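Local coordinates for flavoenzyme PA4991 (Pseudomonas aeruginosa PAO1, PDB 5EZ7), which binds one FAD per subunit and probably acts as an FAD-dependent oxidoreductase of the DAO family, though its physiological substrate is unknown, at residues R338-W343 with D355-R360. Numbering follows the deposited sequence.
Sequences RLLVGW and DRVCAR
In the Rossmann-type FAD-binding fold of this oxidoreductase, strand 339-343 packs against helix 350-364, the helix that follows it in the chain, through Leu340 on the strand and Val357 and Arg360 on the helix. The side chain of Leu340 leaves the sheet toward the helix. Its CD1 meets Val357 CG1 at 4.4 Å, the methyl that lies anti to the valine's backbone N (chi1 169°), while CD2 lies 4.2 Å from Arg360 CG, in the aliphatic part of that side chain. Val357 and Arg360 are almost one helical turn apart, so the forked end of the leucine faces two neighbouring side chains on the same side of the helix. No hydrogen bond crosses this small, apolar contact. Beyond CD, the Arg360 chain leads away from Leu340, and its guanidinium forms salt bridges with Glu363, Asp364 and Glu335. The Val357 side chain is about 8 Å from that of the FAD-binding Ala18 and about 11 Å from the FAD, so it packs set back from the cofactor. Val357 also touches Leu333, and Leu340 touches Glu335, both on the antiparallel edge strand 332-336. On its other side, strand 339-343 pairs in parallel with strand 201-204, while Leu339 and Val341 pack on helix 210-216, so this part of the sheet lies between helix 210-216 and helix 350-364.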
# COMPACT_ATOMS: atom_id res chain seq x y z
N ARG A 338 -6.94 -6.21 -24.20
CA ARG A 338 -7.60 -6.74 -23.00
C ARG A 338 -6.73 -6.63 -21.73
O ARG A 338 -7.06 -7.21 -20.69
CB ARG A 338 -7.98 -8.18 -23.24
CG ARG A 338 -8.32 -8.43 -24.69
CD ARG A 338 -9.45 -9.36 -24.89
NE ARG A 338 -9.30 -10.60 -24.16
CZ ARG A 338 -10.20 -11.57 -24.21
NH1 ARG A 338 -11.28 -11.41 -25.00
NH2 ARG A 338 -10.05 -12.69 -23.49
N LEU A 339 -5.62 -5.90 -21.85
CA LEU A 339 -4.66 -5.76 -20.78
C LEU A 339 -4.88 -4.43 -20.12
O LEU A 339 -5.03 -3.40 -20.81
CB LEU A 339 -3.25 -5.84 -21.30
CG LEU A 339 -2.19 -5.72 -20.20
CD1 LEU A 339 -2.06 -7.02 -19.42
CD2 LEU A 339 -0.86 -5.32 -20.84
N LEU A 340 -4.95 -4.46 -18.80
CA LEU A 340 -5.09 -3.27 -17.99
C LEU A 340 -3.94 -3.31 -17.05
O LEU A 340 -3.58 -4.35 -16.59
CB LEU A 340 -6.41 -3.28 -17.22
CG LEU A 340 -7.66 -3.05 -18.09
CD1 LEU A 340 -8.90 -3.59 -17.42
CD2 LEU A 340 -7.90 -1.58 -18.39
N VAL A 341 -3.33 -2.17 -16.77
CA VAL A 341 -2.11 -2.14 -16.00
C VAL A 341 -1.96 -0.80 -15.28
O VAL A 341 -2.20 0.29 -15.86
CB VAL A 341 -0.89 -2.35 -16.94
CG1 VAL A 341 -0.92 -1.39 -18.16
CG2 VAL A 341 0.42 -2.22 -16.17
N GLY A 342 -1.51 -0.86 -14.03
CA GLY A 342 -1.27 0.37 -13.35
C GLY A 342 -0.73 0.31 -11.98
O GLY A 342 -0.29 -0.74 -11.50
N TRP A 343 -0.75 1.49 -11.36
CA TRP A 343 -0.19 1.75 -10.06
C TRP A 343 -1.10 2.72 -9.28
O TRP A 343 -1.59 3.66 -9.85
CB TRP A 343 1.16 2.39 -10.24
CG TRP A 343 2.18 1.52 -10.94
CD1 TRP A 343 3.00 0.58 -10.36
CD2 TRP A 343 2.55 1.57 -12.31
NE1 TRP A 343 3.86 0.04 -11.31
CE2 TRP A 343 3.59 0.63 -12.51
CE3 TRP A 343 2.13 2.34 -13.39
CZ2 TRP A 343 4.17 0.42 -13.75
CZ3 TRP A 343 2.71 2.15 -14.61
CH2 TRP A 343 3.71 1.18 -14.79
N ASP A 355 -11.85 1.80 -8.80
CA ASP A 355 -12.86 2.59 -9.57
C ASP A 355 -12.48 2.75 -11.03
O ASP A 355 -13.35 2.67 -11.89
CB ASP A 355 -13.05 4.01 -9.04
CG ASP A 355 -13.64 4.06 -7.63
OD1 ASP A 355 -14.37 3.13 -7.23
OD2 ASP A 355 -13.36 5.06 -6.90
N ARG A 356 -11.19 2.98 -11.31
CA ARG A 356 -10.73 3.22 -12.67
C ARG A 356 -10.83 1.95 -13.48
O ARG A 356 -11.25 2.01 -14.64
CB ARG A 356 -9.36 3.86 -12.73
CG ARG A 356 -9.43 5.38 -12.59
CD ARG A 356 -8.26 5.96 -11.81
NE ARG A 356 -8.39 7.42 -11.64
CZ ARG A 356 -8.00 8.34 -12.53
NH1 ARG A 356 -7.43 7.97 -13.68
NH2 ARG A 356 -8.17 9.64 -12.29
N VAL A 357 -10.50 0.82 -12.86
CA VAL A 357 -10.67 -0.46 -13.52
C VAL A 357 -12.16 -0.76 -13.76
O VAL A 357 -12.54 -1.18 -14.87
CB VAL A 357 -9.98 -1.60 -12.76
CG1 VAL A 357 -10.38 -2.96 -13.31
CG2 VAL A 357 -8.46 -1.45 -12.79
N CYS A 358 -13.00 -0.56 -12.73
CA CYS A 358 -14.43 -0.89 -12.83
C CYS A 358 -15.14 -0.01 -13.88
O CYS A 358 -15.99 -0.52 -14.61
CB CYS A 358 -15.15 -0.81 -11.48
SG CYS A 358 -14.65 -2.13 -10.35
N ALA A 359 -14.75 1.25 -14.01
CA ALA A 359 -15.31 2.12 -15.06
C ALA A 359 -14.89 1.70 -16.47
O ALA A 359 -15.63 1.94 -17.41
CB ALA A 359 -14.96 3.58 -14.82
N ARG A 360 -13.72 1.11 -16.65
CA ARG A 360 -13.35 0.54 -17.95
C ARG A 360 -14.19 -0.65 -18.28
O ARG A 360 -14.58 -0.81 -19.41
CB ARG A 360 -11.89 0.10 -17.97
CG ARG A 360 -10.96 1.29 -17.97
CD ARG A 360 -10.57 1.76 -19.36
NE ARG A 360 -11.60 2.54 -20.05
CZ ARG A 360 -12.20 2.23 -21.21
NH1 ARG A 360 -11.93 1.12 -21.91
NH2 ARG A 360 -13.12 3.07 -21.69